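PDB 1N1Q: DNA protection during starvation protein from Brevibacillus brevis, which probably condenses and shields DNA during starvation, oxidising iron(II) with hydrogen peroxide and storing the product as a mineral inside a hollow shell of twelve subunits. Local coordinates for residues W32-G36 / P37-T41; F46-L49 / Y50-S54; D106-G109 / E110-A114; M129-A132 / I133-G136; E138-V141 / W142-E145. One frame throughout, in Å; residues are numbered along the deposited sequence.

In the fold
The five contacts run through one ferritin-like subunit. Contact 1 turns the chain from helix 4-33 into helix 39-66, and contact 2 follows on the latter, their centres about 16 Å apart. Both approach a mu-oxo-diiron group: the side chain of Tyr50 lies about 4 Å from it and that of Phe39 about 8 Å. Contacts 3 and 4 pack side by side on helices 93-120 and 124-148, with centres about 10 Å apart; in contact 4 the Met129 side chain comes about 11 Å from a diiron group. Contact 5 continues helix 124-148 and returns to contact 2, where Glu52 OE1 lies 2.9 Å from His140 NE2, a probable hydrogen bond. Contacts 3 and 5 stand away from the iron site.

Contact 1: residues W32-G36 / P37-T41; sequences WNVNG and PNFFT
Val34 and Phe39 meet across the short link between helix 4-33 and helix 39-66, a compact example of how a chain changes direction between two helices. The apolar part rests on Val34 CG1, which lies 3.7 Å from Phe39 CD1 and a little farther from CE1. With its CG anti to the backbone N (chi1 171°), Phe39 carries its ring back to the end of the preceding helix. There the ring also receives a polar neighbour: Val34 O sits at the ring edge, near its plane, 3.1 Å from Phe39 CD1. Asn35 CA borders the same edge. A ring contact follows, in which Phe39 CD2 stands over the centre of the Phe40 ring, 3.6 Å above its plane.

The hydrogen bonding is that of a type I turn from Gly36 to Phe39. Phe39 N donates to Gly36 O over 3.0 Å, reaching it from well above the carbonyl plane. Gly36 has a positive phi of 104°, and a CB there would jam against Asn35 O and clash with Pro37 CD, a conformation that only a residue without a CB takes up easily.

Around this link, Val34 packs on Ala93 and Met96 of helix 93-120. Phe39 stacks on His43 of the diiron pocket, one turn further along helix 39-66, while Trp32 NE1 bonds to the iron ligand Asp58 of the second subunit.

Contact 2: residues F46-L49 / Y50-S54; sequences FEEL and YTEAS
Tyr50 lays its ring over Glu47 within helix 39-66, one of the long helices of the ferritin-like four-helix bundle. This is the tight side of the contact. Glu47 CA stands 3.6 Å from the ring centroid, over one face, in a CH-pi contact, and Glu47 CG continues along the ring to within 3.7 Å of Tyr50 OH. The ring arrives there because Tyr50 CG stands between its own N and carbonyl carbon (chi1 69°), a setting that folds it back on the preceding turn and brings CD2 to 3.2 Å from Phe46 O. His28 stacks on Tyr50 and His31 meets it edge to face, placing it in the diiron pocket, where it touches the ligand. An alanine here is likely to open a gap over Glu47 and take away the ring that His28 stacks on and iron-binding His31 meets edge to face.

The other side is looser. Glu48 and Glu52 run alongside each other, their OE2 atoms 4.1 Å apart and their carboxylate planes 74° apart. The repulsion is probably eased by partners beyond the contact: Lys45 forms a salt bridge with Glu48, and His140 a hydrogen bond with Glu52. On the exposed flank Thr51 turns its hydroxyl back onto the helix, so that Glu47 O accepts both Thr51 N, at 2.9 Å, and Thr51 OG1, at 2.7 Å, from opposite faces of its carbonyl plane.

Contact 3: residues D106-G109 / E110-A114; sequences DLVG and ELKVA
Asp106 and Glu110 face each other one turn apart on helix 93-120, a member of the ferritin-like four-helix bundle, and from there the second segment passes in turn through polar, buried and exposed positions. Glu110 brings OE2 to 3.8 Å from Asp106 OD2, the carboxylate planes 61° apart. This closeness of like charge is probably eased by hydrogen bonds from Ser83 to Glu110 OE2 and Gln16 to OE1, and by a long, weak ion pair of OE2 with Arg15. Leu111 comes next, buried. Its N donates to Leu107 O over a short 2.7 Å, while its CG folds over the same oxygen at 3.1 Å. Its side chain packs on Ile133 of helix 124-148, so a glycine in its place would probably open a gap between the two helices and strip Leu107 O of its apolar cover. Lys112 is fully extended, its CG anti to the carbonyl carbon (chi1 -71°), which carries its CE past Val108 CG1 at 3.7 Å on an exposed flank. Val113 N makes a longer bond of 3.3 Å to Gly109 O, and Val113 CG2 leans toward that oxygen. Ala114, buried again, closes the segment as its N donates to Glu110 O at 2.9 Å.

Contact 4: residues M129-A132 / I133-G136; sequences MLDA and IEAG
The carboxylates of Asp131 and Glu134 are the flat groups here, and they cross obliquely without touching, their planes 69° apart and Asp131 OD1 4.2 Å from Glu134 OE1. Beyond the two segments, Arg115 of helix 93-120 forms a salt bridge with Glu134 OE1 and a long, weak ion pair with Asp131 OD1, which probably offsets the like charges. CG of each acid stands anti to its backbone N (chi1 -165° in Asp131), which sends both off the same side of the helix. Glu134 OE2 has a further acid, Glu138, close by.

The backbone runs as a regular helix. Glu134 N reaches Leu130 O at 2.9 Å, and the next residue repeats the pattern, Ala135 N lying 2.8 Å from Asp131 O.

Met129 packs on Thr59, Leu60 and Arg63 of helix 39-66, and Ile133 on His56 of the same helix, while Leu130 meets Ala114 and Arg115 of helix 93-120. Helix 124-148 thus lies against both neighbours through Met129, Leu130 and Ile133, with the charge of the buried Glu134 met by Arg115, as one helix of the four-helix bundle of the ferritin-like fold.

Contact 5: residues E138-V141 / W142-E145; sequences EKHV and WMLE
Met143 curls back over Lys139, one turn earlier on helix 124-148, and its course shows how a flexible side chain folds back along its own helix. CB starts 3.7 Å from His140 O. CG, set anti to the carbonyl carbon (chi1 -66°), lies the same distance from Lys139 O and also stands over one face of the neighbouring Trp142 ring, offset toward its rim. At SD the chain bends (chi3 -98°), and this turn returns the methyl to the preceding residues. CE ends 3.5 Å from Lys139 CG, a tight carbon pair, and equally close to Lys139 O, with His140 ND1 at 4.0 Å.

The extended Lys139 chain meets a second partner as well. It runs beside Trp142, pointing the same way, its CG 4.1 Å from Trp142 CE3. On this exposed flank Met143 CE lies along the lysine's CG, CD and CE, whereas Trp142 CE3 reaches only its CG. Val141 and Glu145, themselves one turn apart, also lie side by side, with Val141 CG1 3.3 Å from Glu145 OE2. Leu144 folds its CG to 3.2 Å from His140 O, the acceptor of its own backbone N-H.

Toward the neighbouring helices, Val141 packs on Phe104 and Leu144 on Val100 and Val101 of helix 93-120, while His140 rests on Glu48 and Leu49 of helix 39-66, its NE2 hydrogen-bonded to Glu52.

Contact 1: residues W32-G36 / P37-T41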
loop_
_atom_site.group_PDB
_atom_site.type_symbol
_atom_site.label_atom_id
_atom_site.label_comp_id
_atom_site.label_asym_id
_atom_site.label_seq_id
_atom_site.Cartn_x
_atom_site.Cartn_y
_atom_site.Cartn_z
ATOM N N TRP A 32 6.579 14.318 21.653
ATOM C CA TRP A 32 5.462 15.232 21.450
ATOM C C TRP A 32 5.410 16.452 22.367
ATOM O O TRP A 32 5.200 17.569 21.917
ATOM C CB TRP A 32 4.131 14.488 21.613
ATOM C CG TRP A 32 3.913 13.370 20.640
ATOM C CD1 TRP A 32 4.302 13.339 19.331
ATOM C CD2 TRP A 32 3.214 12.140 20.882
ATOM N NE1 TRP A 32 3.893 12.170 18.742
ATOM C CE2 TRP A 32 3.222 11.413 19.670
ATOM C CE3 TRP A 32 2.584 11.582 22.005
ATOM C CZ2 TRP A 32 2.620 10.152 19.544
ATOM C CZ3 TRP A 32 1.986 10.325 21.883
ATOM C CH2 TRP A 32 2.010 9.625 20.657
ATOM N N ASN A 33 5.609 16.232 23.659
ATOM C CA ASN A 33 5.496 17.301 24.641
ATOM C C ASN A 33 6.720 18.134 25.001
ATOM O O ASN A 33 6.584 19.145 25.703
ATOM C CB ASN A 33 4.879 16.734 25.923
ATOM C CG ASN A 33 3.501 16.149 25.689
ATOM O OD1 ASN A 33 2.613 16.820 25.168
ATOM N ND2 ASN A 33 3.316 14.896 26.072
ATOM N N VAL A 34 7.900 17.745 24.532
ATOM C CA VAL A 34 9.087 18.523 24.853
ATOM C C VAL A 34 8.936 19.932 24.273
ATOM O O VAL A 34 8.259 20.130 23.265
ATOM C CB VAL A 34 10.362 17.869 24.270
ATOM C CG1 VAL A 34 10.332 17.912 22.740
ATOM C CG2 VAL A 34 11.607 18.581 24.799
ATOM N N ASN A 35 9.541 20.912 24.929
ATOM C CA ASN A 35 9.502 22.290 24.460
ATOM C C ASN A 35 10.729 23.024 24.997
ATOM O O ASN A 35 11.521 22.455 25.750
ATOM C CB ASN A 35 8.213 23.008 24.898
ATOM C CG ASN A 35 8.108 23.184 26.404
ATOM O OD1 ASN A 35 9.112 23.277 27.103
ATOM N ND2 ASN A 35 6.879 23.242 26.906
ATOM N N GLY A 36 10.892 24.284 24.608
ATOM C CA GLY A 36 12.054 25.031 25.049
ATOM C C GLY A 36 13.044 25.123 23.901
ATOM O O GLY A 36 12.798 24.555 22.834
ATOM N N PRO A 37 14.186 25.805 24.097
ATOM C CA PRO A 37 15.239 26.003 23.092
ATOM C C PRO A 37 15.819 24.728 22.478
ATOM O O PRO A 37 16.350 24.757 21.368
ATOM C CB PRO A 37 16.309 26.805 23.849
ATOM C CG PRO A 37 15.565 27.381 25.037
ATOM C CD PRO A 37 14.643 26.269 25.415
ATOM N N ASN A 38 15.742 23.620 23.200
ATOM C CA ASN A 38 16.264 22.371 22.677
ATOM C C ASN A 38 15.180 21.484 22.082
ATOM O O ASN A 38 15.374 20.292 21.875
ATOM C CB ASN A 38 17.038 21.615 23.768
ATOM C CG ASN A 38 18.384 22.256 24.078
ATOM O OD1 ASN A 38 18.500 23.097 24.972
ATOM N ND2 ASN A 38 19.403 21.874 23.318
ATOM N N PHE A 39 14.041 22.090 21.785
ATOM C CA PHE A 39 12.918 21.361 21.216
ATOM C C PHE A 39 13.280 20.520 19.991
ATOM O O PHE A 39 12.990 19.321 19.941
ATOM C CB PHE A 39 11.791 22.307 20.803
ATOM C CG PHE A 39 10.711 21.623 20.009
ATOM C CD1 PHE A 39 9.747 20.851 20.646
ATOM C CD2 PHE A 39 10.728 21.656 18.620
ATOM C CE1 PHE A 39 8.819 20.119 19.919
ATOM C CE2 PHE A 39 9.804 20.925 17.877
ATOM C CZ PHE A 39 8.846 20.150 18.529
ATOM N N PHE A 40 13.889 21.145 18.992
ATOM C CA PHE A 40 14.234 20.428 17.780
ATOM C C PHE A 40 15.233 19.299 17.999
ATOM O O PHE A 40 15.070 18.212 17.440
ATOM C CB PHE A 40 14.726 21.417 16.718
ATOM C CG PHE A 40 13.659 22.369 16.236
ATOM C CD1 PHE A 40 13.660 23.700 16.633
ATOM C CD2 PHE A 40 12.612 21.908 15.443
ATOM C CE1 PHE A 40 12.641 24.558 16.239
ATOM C CE2 PHE A 40 11.587 22.757 15.044
ATOM C CZ PHE A 40 11.595 24.087 15.449
ATOM N N THR A 41 16.244 19.551 18.822
ATOM C CA THR A 41 17.236 18.532 19.115
ATOM C C THR A 41 16.615 17.339 19.846
ATOM O O THR A 41 16.838 16.189 19.471
ATOM C CB THR A 41 18.379 19.097 19.981
ATOM O OG1 THR A 41 19.091 20.093 19.239
ATOM C CG2 THR A 41 19.330 17.991 20.403
#

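Contact 2: residues F46-L49 / Y50-S54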
loop_
_atom_site.group_PDB
_atom_site.type_symbol
_atom_site.label_atom_id
_atom_site.label_comp_id
_atom_site.label_asym_id
_atom_site.label_seq_id
_atom_site.Cartn_x
_atom_site.Cartn_y
_atom_site.Cartn_z
ATOM N N PHE A 46 14.310 11.889 20.718
ATOM C CA PHE A 46 13.261 10.996 21.175
ATOM C C PHE A 46 12.693 10.123 20.053
ATOM O O PHE A 46 12.279 8.989 20.302
ATOM C CB PHE A 46 12.172 11.811 21.875
ATOM C CG PHE A 46 12.635 12.444 23.175
ATOM C CD1 PHE A 46 12.247 13.734 23.521
ATOM C CD2 PHE A 46 13.469 11.748 24.043
ATOM C CE1 PHE A 46 12.682 14.319 24.710
ATOM C CE2 PHE A 46 13.909 12.323 25.235
ATOM C CZ PHE A 46 13.518 13.612 25.571
ATOM N N GLU A 47 12.679 10.630 18.822
ATOM C CA GLU A 47 12.193 9.815 17.706
ATOM C C GLU A 47 13.210 8.692 17.472
ATOM O O GLU A 47 12.844 7.539 17.265
ATOM C CB GLU A 47 12.041 10.630 16.416
ATOM C CG GLU A 47 11.916 9.722 15.181
ATOM C CD GLU A 47 11.677 10.474 13.885
ATOM O OE1 GLU A 47 12.128 11.629 13.762
ATOM O OE2 GLU A 47 11.045 9.896 12.978
ATOM N N GLU A 48 14.489 9.052 17.498
ATOM C CA GLU A 48 15.566 8.089 17.317
ATOM C C GLU A 48 15.398 6.962 18.340
ATOM O O GLU A 48 15.513 5.777 18.013
ATOM C CB GLU A 48 16.920 8.775 17.540
ATOM C CG GLU A 48 18.130 7.840 17.467
ATOM C CD GLU A 48 19.413 8.495 17.979
ATOM O OE1 GLU A 48 19.513 9.743 17.951
ATOM O OE2 GLU A 48 20.332 7.762 18.396
ATOM N N LEU A 49 15.112 7.347 19.581
ATOM C CA LEU A 49 14.946 6.380 20.660
ATOM C C LEU A 49 13.678 5.528 20.562
ATOM O O LEU A 49 13.728 4.330 20.833
ATOM C CB LEU A 49 15.022 7.090 22.023
ATOM C CG LEU A 49 16.382 7.746 22.327
ATOM C CD1 LEU A 49 16.333 8.469 23.665
ATOM C CD2 LEU A 49 17.480 6.684 22.332
ATOM N N TYR A 50 12.538 6.104 20.184
ATOM C CA TYR A 50 11.365 5.244 20.089
ATOM C C TYR A 50 11.476 4.339 18.867
ATOM O O TYR A 50 10.912 3.245 18.839
ATOM C CB TYR A 50 10.034 6.036 20.123
ATOM C CG TYR A 50 9.663 6.930 18.949
ATOM C CD1 TYR A 50 9.474 6.416 17.663
ATOM C CD2 TYR A 50 9.380 8.283 19.160
ATOM C CE1 TYR A 50 9.008 7.231 16.622
ATOM C CE2 TYR A 50 8.914 9.097 18.133
ATOM C CZ TYR A 50 8.727 8.569 16.873
ATOM O OH TYR A 50 8.247 9.386 15.875
ATOM N N THR A 51 12.233 4.776 17.867
ATOM C CA THR A 51 12.434 3.957 16.678
ATOM C C THR A 51 13.241 2.734 17.111
ATOM O O THR A 51 12.970 1.616 16.685
ATOM C CB THR A 51 13.194 4.732 15.584
ATOM O OG1 THR A 51 12.405 5.859 15.171
ATOM C CG2 THR A 51 13.469 3.833 14.385
ATOM N N GLU A 52 14.228 2.950 17.977
ATOM C CA GLU A 52 15.028 1.842 18.487
ATOM C C GLU A 52 14.135 0.964 19.369
ATOM O O GLU A 52 14.247 -0.264 19.356
ATOM C CB GLU A 52 16.236 2.352 19.294
ATOM C CG GLU A 52 17.412 2.788 18.420
ATOM C CD GLU A 52 18.614 3.253 19.212
ATOM O OE1 GLU A 52 18.606 3.141 20.456
ATOM O OE2 GLU A 52 19.584 3.732 18.588
ATOM N N ALA A 53 13.239 1.597 20.124
ATOM C CA ALA A 53 12.323 0.872 21.002
ATOM C C ALA A 53 11.504 -0.111 20.179
ATOM O O ALA A 53 11.342 -1.280 20.550
ATOM C CB ALA A 53 11.396 1.849 21.716
ATOM N N SER A 54 10.988 0.377 19.057
ATOM C CA SER A 54 10.190 -0.437 18.158
ATOM C C SER A 54 10.994 -1.667 17.719
ATOM O O SER A 54 10.446 -2.765 17.585
ATOM C CB SER A 54 9.784 0.409 16.947
ATOM O OG SER A 54 8.998 -0.328 16.031
#

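Contact 3: residues D106-G109 / E110-A114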
loop_
_atom_site.group_PDB
_atom_site.type_symbol
_atom_site.label_atom_id
_atom_site.label_comp_id
_atom_site.label_asym_id
_atom_site.label_seq_id
_atom_site.Cartn_x
_atom_site.Cartn_y
_atom_site.Cartn_z
ATOM N N ASP A 106 18.105 1.866 34.908
ATOM C CA ASP A 106 17.369 0.775 35.528
ATOM C C ASP A 106 17.430 -0.457 34.612
ATOM O O ASP A 106 17.712 -1.569 35.065
ATOM C CB ASP A 106 15.921 1.205 35.766
ATOM C CG ASP A 106 15.169 0.252 36.681
ATOM O OD1 ASP A 106 15.812 -0.332 37.572
ATOM O OD2 ASP A 106 13.940 0.123 36.516
ATOM N N LEU A 107 17.190 -0.251 33.320
ATOM C CA LEU A 107 17.234 -1.342 32.354
ATOM C C LEU A 107 18.605 -2.002 32.277
ATOM O O LEU A 107 18.706 -3.219 32.127
ATOM C CB LEU A 107 16.831 -0.850 30.961
ATOM C CG LEU A 107 15.399 -0.331 30.802
ATOM C CD1 LEU A 107 15.116 -0.099 29.326
ATOM C CD2 LEU A 107 14.406 -1.336 31.385
ATOM N N VAL A 108 19.668 -1.209 32.365
ATOM C CA VAL A 108 21.018 -1.775 32.316
ATOM C C VAL A 108 21.178 -2.772 33.461
ATOM O O VAL A 108 21.721 -3.861 33.277
ATOM C CB VAL A 108 22.103 -0.676 32.438
ATOM C CG1 VAL A 108 23.455 -1.298 32.805
ATOM C CG2 VAL A 108 22.234 0.063 31.111
ATOM N N GLY A 109 20.688 -2.393 34.636
ATOM C CA GLY A 109 20.771 -3.273 35.787
ATOM C C GLY A 109 19.960 -4.540 35.572
ATOM O O GLY A 109 20.419 -5.639 35.892
ATOM N N GLU A 110 18.754 -4.393 35.032
ATOM C CA GLU A 110 17.898 -5.545 34.781
ATOM C C GLU A 110 18.486 -6.426 33.688
ATOM O O GLU A 110 18.382 -7.653 33.747
ATOM C CB GLU A 110 16.485 -5.096 34.385
ATOM C CG GLU A 110 15.748 -4.334 35.481
ATOM C CD GLU A 110 14.289 -4.068 35.145
ATOM O OE1 GLU A 110 13.879 -4.297 33.987
ATOM O OE2 GLU A 110 13.549 -3.614 36.040
ATOM N N LEU A 111 19.106 -5.804 32.689
ATOM C CA LEU A 111 19.696 -6.565 31.594
ATOM C C LEU A 111 20.851 -7.426 32.097
ATOM O O LEU A 111 21.038 -8.556 31.645
ATOM C CB LEU A 111 20.153 -5.621 30.477
ATOM C CG LEU A 111 18.999 -5.065 29.616
ATOM C CD1 LEU A 111 19.511 -3.946 28.715
ATOM C CD2 LEU A 111 18.382 -6.197 28.792
ATOM N N LYS A 112 21.619 -6.902 33.048
ATOM C CA LYS A 112 22.734 -7.669 33.606
ATOM C C LYS A 112 22.201 -8.912 34.319
ATOM O O LYS A 112 22.745 -10.004 34.178
ATOM C CB LYS A 112 23.542 -6.815 34.590
ATOM C CG LYS A 112 24.362 -5.704 33.939
ATOM C CD LYS A 112 25.067 -4.871 34.990
ATOM C CE LYS A 112 25.830 -3.713 34.361
ATOM N NZ LYS A 112 26.364 -2.780 35.391
ATOM N N VAL A 113 21.130 -8.740 35.087
ATOM C CA VAL A 113 20.529 -9.860 35.804
ATOM C C VAL A 113 19.963 -10.903 34.839
ATOM O O VAL A 113 20.188 -12.101 35.008
ATOM C CB VAL A 113 19.390 -9.374 36.740
ATOM C CG1 VAL A 113 18.558 -10.563 37.228
ATOM C CG2 VAL A 113 19.979 -8.630 37.932
ATOM N N ALA A 114 19.233 -10.442 33.826
ATOM C CA ALA A 114 18.637 -11.339 32.841
ATOM C C ALA A 114 19.696 -12.126 32.072
ATOM O O ALA A 114 19.521 -13.316 31.798
ATOM C CB ALA A 114 17.768 -10.540 31.873
#

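Contact 4: residues M129-A132 / I133-G136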
loop_
_atom_site.group_PDB
_atom_site.type_symbol
_atom_site.label_atom_id
_atom_site.label_comp_id
_atom_site.label_asym_id
_atom_site.label_seq_id
_atom_site.Cartn_x
_atom_site.Cartn_y
_atom_site.Cartn_z
ATOM N N MET A 129 21.827 -11.116 22.795
ATOM C CA MET A 129 20.879 -10.111 22.323
ATOM C C MET A 129 20.662 -9.059 23.409
ATOM O O MET A 129 20.595 -7.860 23.137
ATOM C CB MET A 129 19.530 -10.751 21.973
ATOM C CG MET A 129 18.409 -10.315 22.887
ATOM S SD MET A 129 16.807 -10.698 22.217
ATOM C CE MET A 129 16.720 -9.577 20.906
ATOM N N LEU A 130 20.521 -9.522 24.646
ATOM C CA LEU A 130 20.305 -8.610 25.764
ATOM C C LEU A 130 21.526 -7.710 25.933
ATOM O O LEU A 130 21.399 -6.531 26.258
ATOM C CB LEU A 130 20.064 -9.394 27.056
ATOM C CG LEU A 130 18.805 -10.272 27.072
ATOM C CD1 LEU A 130 18.754 -11.069 28.367
ATOM C CD2 LEU A 130 17.568 -9.397 26.925
ATOM N N ASP A 131 22.706 -8.280 25.709
ATOM C CA ASP A 131 23.959 -7.542 25.833
ATOM C C ASP A 131 24.009 -6.403 24.808
ATOM O O ASP A 131 24.426 -5.287 25.134
ATOM C CB ASP A 131 25.137 -8.505 25.640
ATOM C CG ASP A 131 26.471 -7.928 26.114
ATOM O OD1 ASP A 131 26.477 -7.089 27.035
ATOM O OD2 ASP A 131 27.513 -8.349 25.574
ATOM N N ALA A 132 23.575 -6.680 23.581
ATOM C CA ALA A 132 23.562 -5.662 22.535
ATOM C C ALA A 132 22.667 -4.482 22.925
ATOM O O ALA A 132 23.016 -3.330 22.679
ATOM C CB ALA A 132 23.099 -6.268 21.200
ATOM N N ILE A 133 21.517 -4.761 23.533
ATOM C CA ILE A 133 20.621 -3.681 23.965
ATOM C C ILE A 133 21.322 -2.905 25.082
ATOM O O ILE A 133 21.339 -1.672 25.092
ATOM C CB ILE A 133 19.266 -4.205 24.537
ATOM C CG1 ILE A 133 18.335 -4.668 23.409
ATOM C CG2 ILE A 133 18.567 -3.089 25.329
ATOM C CD1 ILE A 133 18.908 -5.692 22.519
ATOM N N GLU A 134 21.916 -3.639 26.020
ATOM C CA GLU A 134 22.614 -3.031 27.148
ATOM C C GLU A 134 23.732 -2.083 26.718
ATOM O O GLU A 134 23.837 -0.961 27.219
ATOM C CB GLU A 134 23.210 -4.116 28.054
ATOM C CG GLU A 134 23.743 -3.581 29.384
ATOM C CD GLU A 134 24.561 -4.611 30.154
ATOM O OE1 GLU A 134 24.127 -5.778 30.248
ATOM O OE2 GLU A 134 25.637 -4.248 30.674
ATOM N N ALA A 135 24.574 -2.542 25.799
ATOM C CA ALA A 135 25.684 -1.733 25.311
ATOM C C ALA A 135 25.168 -0.422 24.721
ATOM O O ALA A 135 25.755 0.644 24.939
ATOM C CB ALA A 135 26.485 -2.518 24.249
ATOM N N GLY A 136 24.070 -0.506 23.973
ATOM C CA GLY A 136 23.498 0.677 23.359
ATOM C C GLY A 136 22.980 1.665 24.387
ATOM O O GLY A 136 23.145 2.883 24.227
#

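Contact 5: residues E138-V141 / W142-E145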
loop_
_atom_site.group_PDB
_atom_site.type_symbol
_atom_site.label_atom_id
_atom_site.label_comp_id
_atom_site.label_asym_id
_atom_site.label_seq_id
_atom_site.Cartn_x
_atom_site.Cartn_y
_atom_site.Cartn_z
ATOM N N GLU A 138 24.013 1.998 27.522
ATOM C CA GLU A 138 25.137 2.589 28.233
ATOM C C GLU A 138 25.713 3.761 27.439
ATOM O O GLU A 138 26.122 4.761 28.009
ATOM C CB GLU A 138 26.205 1.524 28.510
ATOM C CG GLU A 138 25.761 0.492 29.552
ATOM C CD GLU A 138 26.794 -0.587 29.813
ATOM O OE1 GLU A 138 27.874 -0.552 29.193
ATOM O OE2 GLU A 138 26.532 -1.480 30.647
ATOM N N LYS A 139 25.725 3.645 26.120
ATOM C CA LYS A 139 26.242 4.715 25.282
ATOM C C LYS A 139 25.282 5.901 25.324
ATOM O O LYS A 139 25.711 7.047 25.453
ATOM C CB LYS A 139 26.423 4.227 23.843
ATOM C CG LYS A 139 26.979 5.290 22.910
ATOM C CD LYS A 139 27.272 4.712 21.536
ATOM C CE LYS A 139 27.742 5.810 20.575
ATOM N NZ LYS A 139 28.085 5.260 19.233
ATOM N N HIS A 140 23.983 5.622 25.225
ATOM C CA HIS A 140 22.978 6.680 25.292
ATOM C C HIS A 140 23.063 7.386 26.634
ATOM O O HIS A 140 22.918 8.609 26.709
ATOM C CB HIS A 140 21.560 6.117 25.128
ATOM C CG HIS A 140 21.191 5.796 23.714
ATOM N ND1 HIS A 140 21.360 6.692 22.678
ATOM C CD2 HIS A 140 20.619 4.695 23.169
ATOM C CE1 HIS A 140 20.906 6.155 21.557
ATOM N NE2 HIS A 140 20.450 4.944 21.830
ATOM N N VAL A 141 23.290 6.618 27.697
ATOM C CA VAL A 141 23.380 7.197 29.038
ATOM C C VAL A 141 24.504 8.221 29.141
ATOM O O VAL A 141 24.327 9.282 29.732
ATOM C CB VAL A 141 23.555 6.092 30.120
ATOM C CG1 VAL A 141 23.936 6.712 31.462
ATOM C CG2 VAL A 141 22.244 5.320 30.277
ATOM N N TRP A 142 25.665 7.915 28.575
ATOM C CA TRP A 142 26.768 8.874 28.620
ATOM C C TRP A 142 26.366 10.173 27.918
ATOM O O TRP A 142 26.571 11.266 28.445
ATOM C CB TRP A 142 28.019 8.306 27.938
ATOM C CG TRP A 142 28.814 9.345 27.188
ATOM C CD1 TRP A 142 29.338 10.506 27.691
ATOM C CD2 TRP A 142 29.114 9.345 25.789
ATOM N NE1 TRP A 142 29.936 11.232 26.687
ATOM C CE2 TRP A 142 29.815 10.541 25.510
ATOM C CE3 TRP A 142 28.860 8.450 24.740
ATOM C CZ2 TRP A 142 30.265 10.865 24.226
ATOM C CZ3 TRP A 142 29.308 8.772 23.465
ATOM C CH2 TRP A 142 30.004 9.972 23.221
ATOM N N MET A 143 25.796 10.053 26.725
ATOM C CA MET A 143 25.386 11.231 25.965
ATOM C C MET A 143 24.306 12.069 26.641
ATOM O O MET A 143 24.402 13.293 26.671
ATOM C CB MET A 143 24.902 10.825 24.573
ATOM C CG MET A 143 25.985 10.241 23.693
ATOM S SD MET A 143 25.384 9.859 22.036
ATOM C CE MET A 143 25.073 8.138 22.211
ATOM N N LEU A 144 23.280 11.415 27.171
ATOM C CA LEU A 144 22.190 12.141 27.825
ATOM C C LEU A 144 22.661 12.837 29.104
ATOM O O LEU A 144 22.216 13.942 29.418
ATOM C CB LEU A 144 21.025 11.186 28.116
ATOM C CG LEU A 144 20.373 10.615 26.845
ATOM C CD1 LEU A 144 19.422 9.486 27.198
ATOM C CD2 LEU A 144 19.647 11.733 26.101
ATOM N N GLU A 145 23.571 12.200 29.837
ATOM C CA GLU A 145 24.089 12.808 31.057
ATOM C C GLU A 145 24.973 14.000 30.703
ATOM O O GLU A 145 24.952 15.016 31.387
ATOM C CB GLU A 145 24.878 11.790 31.879
ATOM C CG GLU A 145 24.002 10.883 32.725
ATOM C CD GLU A 145 24.795 10.080 33.733
ATOM O OE1 GLU A 145 25.705 10.652 34.369
ATOM O OE2 GLU A 145 24.503 8.880 33.901
#